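Local atomic coordinates of carboxylic ester hydrolase (Aspergillus niger, PDB entry 7K4O), a protein that hydrolyses ester bonds in tannins as a serine esterase of the tannase family, probably releasing gallic acid. Residues A[322-332]-A[417-426]; A[470-481]-A[498-507]. One frame throughout, in Å; residues are numbered along the deposited sequence.

Contact 1. Residues A[322-332]-A[417-426]. With GDE (3,4,5-trihydroxybenzoic acid), chain J.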
loop_
_atom_site.group_PDB
_atom_site.type_symbol
_atom_site.label_atom_id
_atom_site.label_comp_id
_atom_site.label_asym_id
_atom_site.label_seq_id
_atom_site.Cartn_x
_atom_site.Cartn_y
_atom_site.Cartn_z
ATOM N N TYR A 322 -2.888 -19.402 1.308
ATOM C CA TYR A 322 -2.235 -18.101 1.046
ATOM C C TYR A 322 -0.780 -18.205 1.511
ATOM O O TYR A 322 -0.292 -19.295 1.812
ATOM C CB TYR A 322 -3.050 -16.961 1.671
ATOM C CG TYR A 322 -2.849 -15.594 1.014
ATOM C CD1 TYR A 322 -2.852 -15.477 -0.359
ATOM C CD2 TYR A 322 -2.625 -14.456 1.774
ATOM C CE1 TYR A 322 -2.615 -14.246 -0.977
ATOM C CE2 TYR A 322 -2.462 -13.204 1.171
ATOM C CZ TYR A 322 -2.469 -13.118 -0.206
ATOM O OH TYR A 322 -2.220 -11.881 -0.788
ATOM N N PHE A 323 -0.121 -17.070 1.601
ATOM C CA PHE A 323 1.281 -16.914 2.055
ATOM C C PHE A 323 1.291 -15.810 3.060
ATOM O O PHE A 323 0.319 -15.057 3.231
ATOM C CB PHE A 323 2.230 -16.729 0.869
ATOM C CG PHE A 323 1.681 -15.820 -0.210
ATOM C CD1 PHE A 323 1.634 -14.465 0.014
ATOM C CD2 PHE A 323 1.190 -16.331 -1.383
ATOM C CE1 PHE A 323 1.056 -13.633 -0.926
ATOM C CE2 PHE A 323 0.678 -15.491 -2.358
ATOM C CZ PHE A 323 0.601 -14.153 -2.102
ATOM N N SER A 324 2.387 -15.750 3.781
ATOM C CA SER A 324 2.540 -14.814 4.892
ATOM C C SER A 324 3.733 -13.892 4.620
ATOM O O SER A 324 4.331 -13.950 3.519
ATOM C CB SER A 324 2.686 -15.573 6.205
ATOM O OG SER A 324 2.559 -14.707 7.304
ATOM N N TYR A 325 3.998 -13.059 5.598
ATOM C CA TYR A 325 5.095 -12.063 5.570
ATOM C C TYR A 325 6.425 -12.782 5.410
ATOM O O TYR A 325 6.595 -13.960 5.833
ATOM C CB TYR A 325 5.069 -11.215 6.829
ATOM C CG TYR A 325 3.692 -10.758 7.193
ATOM C CD1 TYR A 325 3.053 -9.743 6.485
ATOM C CD2 TYR A 325 2.973 -11.362 8.199
ATOM C CE1 TYR A 325 1.765 -9.348 6.784
ATOM C CE2 TYR A 325 1.677 -10.986 8.495
ATOM C CZ TYR A 325 1.068 -9.955 7.804
ATOM O OH TYR A 325 -0.194 -9.566 8.161
ATOM N N GLN A 326 7.362 -12.094 4.784
ATOM C CA GLN A 326 8.725 -12.630 4.576
ATOM C C GLN A 326 9.431 -12.809 5.922
ATOM O O GLN A 326 9.155 -12.120 6.894
ATOM C CB GLN A 326 9.552 -11.670 3.727
ATOM C CG GLN A 326 9.141 -11.615 2.259
ATOM C CD GLN A 326 9.212 -12.939 1.558
ATOM O OE1 GLN A 326 8.209 -13.655 1.406
ATOM N NE2 GLN A 326 10.414 -13.305 1.104
ATOM N N PRO A 327 10.413 -13.729 5.989
ATOM C CA PRO A 327 11.371 -13.681 7.109
ATOM C C PRO A 327 11.969 -12.267 7.232
ATOM O O PRO A 327 12.144 -11.608 6.205
ATOM C CB PRO A 327 12.434 -14.713 6.694
ATOM C CG PRO A 327 11.713 -15.646 5.768
ATOM C CD PRO A 327 10.702 -14.780 5.008
ATOM N N THR A 328 12.180 -11.802 8.462
ATOM C CA THR A 328 12.699 -10.479 8.933
ATOM C C THR A 328 11.548 -9.509 9.168
ATOM O O THR A 328 11.765 -8.532 9.850
ATOM C CB THR A 328 13.784 -9.839 8.057
ATOM O OG1 THR A 328 13.299 -9.381 6.801
ATOM C CG2 THR A 328 14.889 -10.788 7.682
ATOM N N ALA A 329 10.327 -9.795 8.690
ATOM C CA ALA A 329 9.166 -8.960 9.063
ATOM C C ALA A 329 8.808 -9.192 10.530
ATOM O O ALA A 329 8.815 -10.378 10.967
ATOM C CB ALA A 329 7.977 -9.233 8.146
ATOM N N ALA A 330 8.480 -8.130 11.247
ATOM C CA ALA A 330 8.032 -8.205 12.646
ATOM C C ALA A 330 6.782 -9.086 12.754
ATOM O O ALA A 330 5.958 -9.137 11.827
ATOM C CB ALA A 330 7.787 -6.853 13.199
ATOM N N PHE A 331 6.629 -9.772 13.888
ATOM C CA PHE A 331 5.446 -10.620 14.157
ATOM C C PHE A 331 4.328 -9.783 14.768
ATOM O O PHE A 331 3.851 -10.075 15.901
ATOM C CB PHE A 331 5.864 -11.793 15.062
ATOM C CG PHE A 331 6.624 -12.873 14.365
ATOM C CD1 PHE A 331 8.004 -12.812 14.240
ATOM C CD2 PHE A 331 5.975 -13.975 13.854
ATOM C CE1 PHE A 331 8.701 -13.802 13.578
ATOM C CE2 PHE A 331 6.679 -14.965 13.194
ATOM C CZ PHE A 331 8.036 -14.883 13.058
ATOM N N ASP A 332 3.808 -8.787 14.032
ATOM C CA ASP A 332 2.762 -7.884 14.561
ATOM C C ASP A 332 1.435 -8.625 14.712
ATOM O O ASP A 332 0.789 -8.429 15.730
ATOM C CB ASP A 332 2.562 -6.641 13.680
ATOM C CG ASP A 332 3.599 -5.552 13.905
ATOM O OD1 ASP A 332 4.795 -5.877 13.879
ATOM O OD2 ASP A 332 3.202 -4.374 14.081
ATOM N N ASP A 417 10.623 -5.297 1.957
ATOM C CA ASP A 417 10.995 -6.722 2.147
ATOM C C ASP A 417 10.594 -7.182 3.550
ATOM O O ASP A 417 10.399 -8.406 3.687
ATOM C CB ASP A 417 12.518 -6.923 1.948
ATOM C CG ASP A 417 12.831 -7.348 0.535
ATOM O OD1 ASP A 417 12.538 -8.502 0.224
ATOM O OD2 ASP A 417 13.397 -6.520 -0.233
ATOM N N ALA A 418 10.493 -6.285 4.518
ATOM C CA ALA A 418 10.197 -6.658 5.924
ATOM C C ALA A 418 8.811 -6.125 6.321
ATOM O O ALA A 418 8.558 -5.751 7.499
ATOM C CB ALA A 418 11.308 -6.197 6.849
ATOM N N ASP A 419 7.886 -6.057 5.337
ATOM C CA ASP A 419 6.527 -5.546 5.603
ATOM C C ASP A 419 5.813 -6.582 6.492
ATOM O O ASP A 419 5.708 -7.737 6.083
ATOM C CB ASP A 419 5.787 -5.322 4.272
ATOM C CG ASP A 419 4.533 -4.516 4.423
ATOM O OD1 ASP A 419 3.863 -4.611 5.499
ATOM O OD2 ASP A 419 4.266 -3.714 3.497
ATOM N N PHE A 420 5.313 -6.124 7.599
ATOM C CA PHE A 420 4.644 -6.928 8.634
ATOM C C PHE A 420 3.130 -6.800 8.533
ATOM O O PHE A 420 2.426 -7.391 9.370
ATOM C CB PHE A 420 5.062 -6.452 10.029
ATOM C CG PHE A 420 4.867 -4.991 10.286
ATOM C CD1 PHE A 420 3.643 -4.481 10.648
ATOM C CD2 PHE A 420 5.915 -4.096 10.058
ATOM C CE1 PHE A 420 3.470 -3.125 10.887
ATOM C CE2 PHE A 420 5.733 -2.738 10.267
ATOM C CZ PHE A 420 4.511 -2.246 10.672
ATOM N N SER A 421 2.650 -6.002 7.570
ATOM C CA SER A 421 1.210 -5.650 7.493
ATOM C C SER A 421 0.630 -6.264 6.219
ATOM O O SER A 421 -0.520 -6.678 6.263
ATOM C CB SER A 421 0.999 -4.175 7.608
ATOM O OG SER A 421 -0.377 -3.822 7.661
ATOM N N ILE A 422 1.376 -6.209 5.116
ATOM C CA ILE A 422 1.002 -6.816 3.818
ATOM C C ILE A 422 2.157 -7.641 3.358
ATOM O O ILE A 422 3.253 -7.102 3.160
ATOM C CB ILE A 422 0.616 -5.733 2.795
ATOM C CG1 ILE A 422 -0.416 -4.775 3.405
ATOM C CG2 ILE A 422 0.179 -6.416 1.509
ATOM C CD1 ILE A 422 -0.948 -3.718 2.478
ATOM N N PRO A 423 1.974 -8.958 3.126
ATOM C CA PRO A 423 3.077 -9.786 2.685
ATOM C C PRO A 423 3.726 -9.253 1.400
ATOM O O PRO A 423 3.056 -9.020 0.432
ATOM C CB PRO A 423 2.452 -11.146 2.449
ATOM C CG PRO A 423 1.280 -11.145 3.359
ATOM C CD PRO A 423 0.717 -9.732 3.280
ATOM N N THR A 424 5.058 -9.152 1.390
ATOM C CA THR A 424 5.766 -8.726 0.166
ATOM C C THR A 424 5.380 -9.582 -1.028
ATOM O O THR A 424 5.268 -9.045 -2.159
ATOM C CB THR A 424 7.290 -8.730 0.398
ATOM O OG1 THR A 424 7.555 -8.150 1.675
ATOM C CG2 THR A 424 7.988 -7.978 -0.720
ATOM N N ALA A 425 5.226 -10.903 -0.847
ATOM C CA ALA A 425 4.884 -11.801 -1.948
ATOM C C ALA A 425 3.528 -11.443 -2.579
ATOM O O ALA A 425 3.283 -11.886 -3.697
ATOM C CB ALA A 425 4.963 -13.232 -1.458
ATOM N N ALA A 426 2.676 -10.713 -1.882
ATOM C CA ALA A 426 1.355 -10.311 -2.433
ATOM C C ALA A 426 1.577 -9.442 -3.680
ATOM O O ALA A 426 0.746 -9.550 -4.609
ATOM C CB ALA A 426 0.519 -9.602 -1.461
HETATM O OAA GDE J . -3.515 1.180 4.739
HETATM O OAB GDE J . -2.061 0.564 6.289
HETATM O OAC GDE J . -6.634 -2.900 4.458
HETATM O OAD GDE J . -2.569 -4.524 6.373
HETATM O OAE GDE J . -5.037 -4.990 5.455
HETATM C CAF GDE J . -4.833 -1.301 4.971
HETATM C CAG GDE J . -2.755 -2.127 5.950
HETATM C CAH GDE J . -3.017 0.307 5.512
HETATM C CAI GDE J . -5.344 -2.608 4.957
HETATM C CAJ GDE J . -3.285 -3.443 5.971
HETATM C CAK GDE J . -3.577 -1.097 5.518
HETATM C CAL GDE J . -4.536 -3.663 5.460
HETATM O O HOH W 1 5.764 -12.347 1.674
HETATM O O HOH W 2 6.643 -9.396 3.993
HETATM O O HOH W 3 2.578 -9.383 11.207
HETATM O O HOH W 4 9.220 -5.466 10.190
#
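The ring of Y325 packs on the peptide groups of 419-422: F420 O stands over one face, displaced toward the rim and 3.3 Å from Y325 CZ, while S421 O and I422 CA meet the edge in plane. P423 CD, 3.7 Å from Y325 CE1, adds an apolar touch. Tyrosine suits this place because its flat body covers backbone while its hydroxyl reaches past to hydrogen-bond D333 and Q221. F323 meets the start of helix 425-438. Its CG is tucked between the backbone N and the carbonyl carbon (chi1 41°), a turn that presents one face to A425 CB. This methyl lies 4.2 Å from the centroid of the F323 ring in a CH-pi contact, and P423 CB sits at the edge; alanine is small enough to let the ring come close. At the far end the planes of the D332 carboxylate and the F420 ring are 18° apart, the two side chains crossing obliquely with D332 CG 3.4 Å from F420 CD1.

Segment 417-426 links strand 410-416 of the central sheet to helix 425-438 in an alpha/beta-hydrolase fold, and D419 is placed as the acid of a probable Ser-His-Asp triad with S186 and H465. Its OD2 bonds H465 ND1. S421 N meets D419 OD1 nearly along the C-O axis at 2.8 Å and closes an Asx turn; I422 N, 3.0 Å from the same OD1 and above the carboxylate plane, extends it to an Asx motif. S421 OG, swung anti to its own N (chi1 -175°), hydrogen-bonds OAD of the bound 3,4,5-trihydroxybenzoic acid at 2.6 Å; either may be the donor.

Waters bridge polar atoms of the two segments. Water 1 takes A425 N and gives to S324 O and Q326 OE1; water 2 takes Q326 N and T424 N and gives to D419 O. Farther along, water 4 joins A330 N to A418 O.

Contact 2. Residues A[470-481]-A[498-507]; sequences DAMPNGPFPQTN and LNATVLQGEN. With NAG (2-acetamido-2-deoxy-beta-D-glucopyranose), chain B; MAN (alpha-D-mannopyranose), chain C; NAG (2-acetamido-2-deoxy-beta-D-glucopyranose), chain G.
L503 CD1 approaches the F477 ring obliquely and lies 3.8 Å from F477 CB, while P478 CD covers one face of that ring near its rim. Two other pairs of flat groups meet less directly. The D470 carboxylate and Q504 amide stand 67° apart, joined by a weak bond from Q504 NE2 to D470 OD1. The amides of N474 and N507 are tilted by 39°; water 5 joins N474 OD1 to the backbone N of N507, water 6 joins N507 ND2 to N474 O, and N474 ND2 hydrogen-bonds D260 O.

Along the strands, F477 and T501 form an antiparallel hydrogen-bonded pair, F477 N to T501 O at 2.8 Å and T501 N to F477 O at 2.9 Å. P476 and P478 flank F477 and lack an N-H, which suits the short outer strand of a three-stranded sheet completed by 511-514. L503 CD2 also lies against the amide of Q479, whose OE1 accepts from mannose O4 at 2.7 Å.

N499 opens the sequon N499-A500-T501 and carries the glycan through ND2, 1.4 Å from C1 of the N-acetylglucosamine. With CG anti to the backbone N (chi1 -155°), its remaining ND2 N-H reaches T480 OG1 at 3.0 Å, while N499 OD1 accepts from Q513 and N511. T501 OG1 hydrogen-bonds O6 of the same sugar. The glycosylated amide thus has both ends engaged, which should fix its rotation and hold the first sugar close to strand 498-502.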
loop_
_atom_site.group_PDB
_atom_site.type_symbol
_atom_site.label_atom_id
_atom_site.label_comp_id
_atom_site.label_asym_id
_atom_site.label_seq_id
_atom_site.Cartn_x
_atom_site.Cartn_y
_atom_site.Cartn_z
ATOM N N ASP A 470 13.092 0.704 11.875
ATOM C CA ASP A 470 14.053 1.104 12.942
ATOM C C ASP A 470 14.975 -0.062 13.278
ATOM O O ASP A 470 16.038 0.227 13.824
ATOM C CB ASP A 470 13.317 1.571 14.190
ATOM C CG ASP A 470 12.673 2.929 13.993
ATOM O OD1 ASP A 470 12.982 3.603 12.939
ATOM O OD2 ASP A 470 11.843 3.279 14.855
ATOM N N ALA A 471 14.585 -1.302 12.988
ATOM C CA ALA A 471 15.434 -2.492 13.178
ATOM C C ALA A 471 16.523 -2.560 12.107
ATOM O O ALA A 471 17.565 -3.190 12.380
ATOM C CB ALA A 471 14.591 -3.745 13.214
ATOM N N MET A 472 16.298 -2.002 10.902
ATOM C CA MET A 472 17.256 -2.066 9.782
ATOM C C MET A 472 17.412 -0.650 9.229
ATOM O O MET A 472 17.091 -0.352 8.064
ATOM C CB MET A 472 16.867 -3.093 8.717
ATOM C CG MET A 472 16.962 -4.531 9.219
ATOM S SD MET A 472 16.648 -5.821 8.057
ATOM C CE MET A 472 14.865 -5.953 8.268
ATOM N N PRO A 473 17.938 0.279 10.068
ATOM C CA PRO A 473 18.029 1.693 9.705
ATOM C C PRO A 473 19.019 2.028 8.586
ATOM O O PRO A 473 18.930 3.128 8.068
ATOM C CB PRO A 473 18.450 2.374 11.023
ATOM C CG PRO A 473 19.242 1.299 11.757
ATOM C CD PRO A 473 18.531 0.009 11.404
ATOM N N ASN A 474 19.879 1.098 8.177
ATOM C CA ASN A 474 20.785 1.314 7.021
ATOM C C ASN A 474 20.045 1.043 5.700
ATOM O O ASN A 474 20.662 1.180 4.622
ATOM C CB ASN A 474 22.026 0.438 7.124
ATOM C CG ASN A 474 22.927 0.880 8.267
ATOM O OD1 ASN A 474 22.917 2.033 8.686
ATOM N ND2 ASN A 474 23.711 -0.047 8.772
ATOM N N GLY A 475 18.800 0.570 5.775
ATOM C CA GLY A 475 18.069 0.188 4.552
ATOM C C GLY A 475 17.655 1.456 3.806
ATOM O O GLY A 475 17.455 2.501 4.416
ATOM N N PRO A 476 17.491 1.344 2.489
ATOM C CA PRO A 476 17.113 2.476 1.650
ATOM C C PRO A 476 15.592 2.615 1.578
ATOM O O PRO A 476 14.865 1.763 2.073
ATOM C CB PRO A 476 17.646 2.051 0.288
ATOM C CG PRO A 476 17.402 0.568 0.277
ATOM C CD PRO A 476 17.670 0.128 1.700
ATOM N N PHE A 477 15.122 3.703 0.973
ATOM C CA PHE A 477 13.669 3.904 0.801
ATOM C C PHE A 477 13.484 4.757 -0.433
ATOM O O PHE A 477 14.246 5.704 -0.621
ATOM C CB PHE A 477 13.053 4.562 2.025
ATOM C CG PHE A 477 11.560 4.388 2.084
ATOM C CD1 PHE A 477 10.995 3.200 2.534
ATOM C CD2 PHE A 477 10.739 5.404 1.643
ATOM C CE1 PHE A 477 9.612 3.038 2.505
ATOM C CE2 PHE A 477 9.363 5.244 1.633
ATOM C CZ PHE A 477 8.808 4.058 2.057
ATOM N N PRO A 478 12.484 4.456 -1.296
ATOM C CA PRO A 478 12.297 5.245 -2.524
ATOM C C PRO A 478 11.560 6.537 -2.200
ATOM O O PRO A 478 10.345 6.586 -2.123
ATOM C CB PRO A 478 11.548 4.281 -3.439
ATOM C CG PRO A 478 10.689 3.463 -2.454
ATOM C CD PRO A 478 11.567 3.302 -1.210
ATOM N N GLN A 479 12.314 7.612 -1.992
ATOM C CA GLN A 479 11.784 8.917 -1.579
ATOM C C GLN A 479 11.526 9.817 -2.792
ATOM O O GLN A 479 10.954 10.885 -2.630
ATOM C CB GLN A 479 12.772 9.571 -0.607
ATOM C CG GLN A 479 12.268 10.877 0.007
ATOM C CD GLN A 479 13.274 11.443 1.020
ATOM O OE1 GLN A 479 14.472 11.531 0.707
ATOM N NE2 GLN A 479 12.785 11.907 2.162
ATOM N N THR A 480 11.870 9.388 -3.981
ATOM C CA THR A 480 11.884 10.279 -5.165
ATOM C C THR A 480 11.001 9.700 -6.280
ATOM O O THR A 480 11.302 9.850 -7.461
ATOM C CB THR A 480 13.350 10.530 -5.575
ATOM O OG1 THR A 480 14.023 9.292 -5.832
ATOM C CG2 THR A 480 14.058 11.410 -4.554
ATOM N N ASN A 481 9.910 9.001 -5.930
ATOM C CA ASN A 481 9.134 8.316 -6.974
ATOM C C ASN A 481 8.431 9.301 -7.903
ATOM O O ASN A 481 8.252 8.931 -9.077
ATOM C CB ASN A 481 8.151 7.323 -6.389
ATOM C CG ASN A 481 8.848 6.122 -5.795
ATOM O OD1 ASN A 481 10.005 5.810 -6.137
ATOM N ND2 ASN A 481 8.116 5.369 -4.974
ATOM N N LEU A 498 15.200 1.496 -9.437
ATOM C CA LEU A 498 14.439 2.587 -8.812
ATOM C C LEU A 498 15.334 3.347 -7.828
ATOM O O LEU A 498 15.995 2.711 -6.986
ATOM C CB LEU A 498 13.200 2.039 -8.103
ATOM C CG LEU A 498 12.285 3.102 -7.485
ATOM C CD1 LEU A 498 11.772 4.026 -8.574
ATOM C CD2 LEU A 498 11.106 2.421 -6.771
ATOM N N ASN A 499 15.369 4.665 -7.987
ATOM C CA ASN A 499 16.177 5.537 -7.124
ATOM C C ASN A 499 15.756 5.349 -5.676
ATOM O O ASN A 499 14.533 5.304 -5.387
ATOM C CB ASN A 499 15.994 6.983 -7.562
ATOM C CG ASN A 499 17.155 7.865 -7.189
ATOM O OD1 ASN A 499 18.325 7.434 -7.275
ATOM N ND2 ASN A 499 16.810 9.075 -6.782
ATOM N N ALA A 500 16.700 5.342 -4.737
ATOM C CA ALA A 500 16.384 5.235 -3.308
ATOM C C ALA A 500 17.393 5.979 -2.439
ATOM O O ALA A 500 18.499 6.319 -2.923
ATOM C CB ALA A 500 16.286 3.792 -2.915
ATOM N N THR A 501 16.994 6.238 -1.217
ATOM C CA THR A 501 17.779 7.057 -0.266
ATOM C C THR A 501 17.734 6.426 1.103
ATOM O O THR A 501 16.676 5.931 1.515
ATOM C CB THR A 501 17.281 8.497 -0.227
ATOM O OG1 THR A 501 17.222 8.977 -1.567
ATOM C CG2 THR A 501 18.183 9.363 0.621
ATOM N N VAL A 502 18.890 6.395 1.778
ATOM C CA VAL A 502 18.946 5.986 3.198
ATOM C C VAL A 502 18.481 7.175 4.010
ATOM O O VAL A 502 19.079 8.257 3.893
ATOM C CB VAL A 502 20.364 5.503 3.576
ATOM C CG1 VAL A 502 20.402 5.138 5.054
ATOM C CG2 VAL A 502 20.790 4.363 2.683
ATOM N N LEU A 503 17.409 7.025 4.783
ATOM C CA LEU A 503 16.740 8.166 5.430
ATOM C C LEU A 503 17.097 8.278 6.923
ATOM O O LEU A 503 16.634 9.254 7.546
ATOM C CB LEU A 503 15.214 8.035 5.275
ATOM C CG LEU A 503 14.703 7.992 3.828
ATOM C CD1 LEU A 503 13.170 7.949 3.766
ATOM C CD2 LEU A 503 15.238 9.196 3.059
ATOM N N GLN A 504 17.800 7.295 7.468
ATOM C CA GLN A 504 17.997 7.134 8.936
ATOM C C GLN A 504 19.466 6.753 9.170
ATOM O O GLN A 504 20.103 6.221 8.250
ATOM C CB GLN A 504 17.157 5.959 9.470
ATOM C CG GLN A 504 15.825 6.294 10.107
ATOM C CD GLN A 504 15.266 5.102 10.865
ATOM O OE1 GLN A 504 14.702 4.171 10.291
ATOM N NE2 GLN A 504 15.408 5.121 12.185
ATOM N N GLY A 505 19.949 6.939 10.403
ATOM C CA GLY A 505 21.206 6.317 10.852
ATOM C C GLY A 505 22.452 7.002 10.317
ATOM O O GLY A 505 22.373 8.143 9.817
ATOM N N GLU A 506 23.600 6.342 10.440
ATOM C CA GLU A 506 24.901 7.010 10.172
ATOM C C GLU A 506 25.062 7.226 8.665
ATOM O O GLU A 506 25.856 8.086 8.296
ATOM C CB GLU A 506 26.061 6.233 10.795
ATOM C CG GLU A 506 26.293 4.853 10.225
ATOM C CD GLU A 506 27.332 4.030 10.980
ATOM O OE1 GLU A 506 28.316 4.624 11.497
ATOM O OE2 GLU A 506 27.158 2.786 11.055
ATOM N N ASN A 507 24.335 6.494 7.815
ATOM C CA ASN A 507 24.452 6.682 6.347
ATOM C C ASN A 507 23.302 7.538 5.795
ATOM O O ASN A 507 23.117 7.539 4.577
ATOM C CB ASN A 507 24.585 5.345 5.627
ATOM C CG ASN A 507 25.803 4.569 6.078
ATOM O OD1 ASN A 507 26.857 5.147 6.257
ATOM N ND2 ASN A 507 25.684 3.264 6.220
HETATM C C1 NAG B . 17.840 10.030 -6.434
HETATM C C2 NAG B . 17.471 11.389 -6.950
HETATM C C3 NAG B . 18.599 12.376 -6.614
HETATM C C4 NAG B . 18.876 12.350 -5.112
HETATM C C5 NAG B . 19.182 10.912 -4.714
HETATM C C6 NAG B . 19.422 10.736 -3.213
HETATM C C7 NAG B . 16.061 11.548 -8.876
HETATM C C8 NAG B . 15.758 11.479 -10.301
HETATM N N2 NAG B . 17.272 11.314 -8.357
HETATM O O3 NAG B . 18.176 13.697 -6.983
HETATM O O4 NAG B . 20.052 13.182 -4.908
HETATM O O5 NAG B . 18.055 10.101 -5.057
HETATM O O6 NAG B . 19.635 9.391 -2.905
HETATM O O7 NAG B . 15.131 11.873 -8.207
HETATM C C1 MAN C . 18.324 16.413 0.731
HETATM C C2 MAN C . 16.769 16.359 0.653
HETATM C C3 MAN C . 16.325 15.155 1.480
HETATM C C4 MAN C . 16.876 13.842 0.931
HETATM C C5 MAN C . 18.405 13.966 0.785
HETATM C C6 MAN C . 19.046 12.905 -0.054
HETATM O O2 MAN C . 16.340 16.179 -0.703
HETATM O O3 MAN C . 14.906 15.263 1.489
HETATM O O4 MAN C . 16.571 12.782 1.842
HETATM O O5 MAN C . 18.810 15.199 0.150
HETATM O O6 MAN C . 20.564 13.015 -0.006
HETATM C C1 NAG G . 17.175 -1.838 20.601
HETATM C C2 NAG G . 16.506 -0.481 20.590
HETATM C C3 NAG G . 17.234 0.587 21.383
HETATM C C4 NAG G . 17.613 0.061 22.764
HETATM C C5 NAG G . 18.418 -1.242 22.620
HETATM C C6 NAG G . 18.727 -1.880 23.965
HETATM C C7 NAG G . 15.193 0.019 18.611
HETATM C C8 NAG G . 15.252 0.411 17.179
HETATM N N2 NAG G . 16.372 -0.094 19.203
HETATM O O3 NAG G . 16.315 1.682 21.468
HETATM O O4 NAG G . 18.354 1.066 23.472
HETATM O O5 NAG G . 17.690 -2.229 21.874
HETATM O O6 NAG G . 17.512 -2.449 24.461
HETATM O O7 NAG G . 14.125 -0.181 19.154
HETATM O O HOH W 5 22.399 4.420 7.945
HETATM O O HOH W 6 23.259 2.312 4.454
HETATM O O HOH W 7 15.969 4.522 4.477
HETATM O O HOH W 8 14.965 8.160 -3.200
HETATM O O HOH W 9 16.014 11.354 -1.524
HETATM O O HOH W 10 12.513 6.999 -5.743
#

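In the fold
The centres of contacts 1 and 2 lie about 19 Å apart, yet the two touch through M472, whose CE is 3.8 Å from A418 CB and 4.0 Å from T328 CB. They also share the central sheet: P478 and L498 of contact 2 pack on strand 410-416, which runs directly into segment 417-426. H465, partner of both D419 and the bound acid, precedes segment 470-481 by a few residues. The calcium site lies near both contacts, with the T328 side chain about 10 Å from the ion and N474 ND2 hydrogen-bonded to D260 O. Contact 1 supplies S421 and I422 to the ligand pocket, whereas contact 2 carries a glycan.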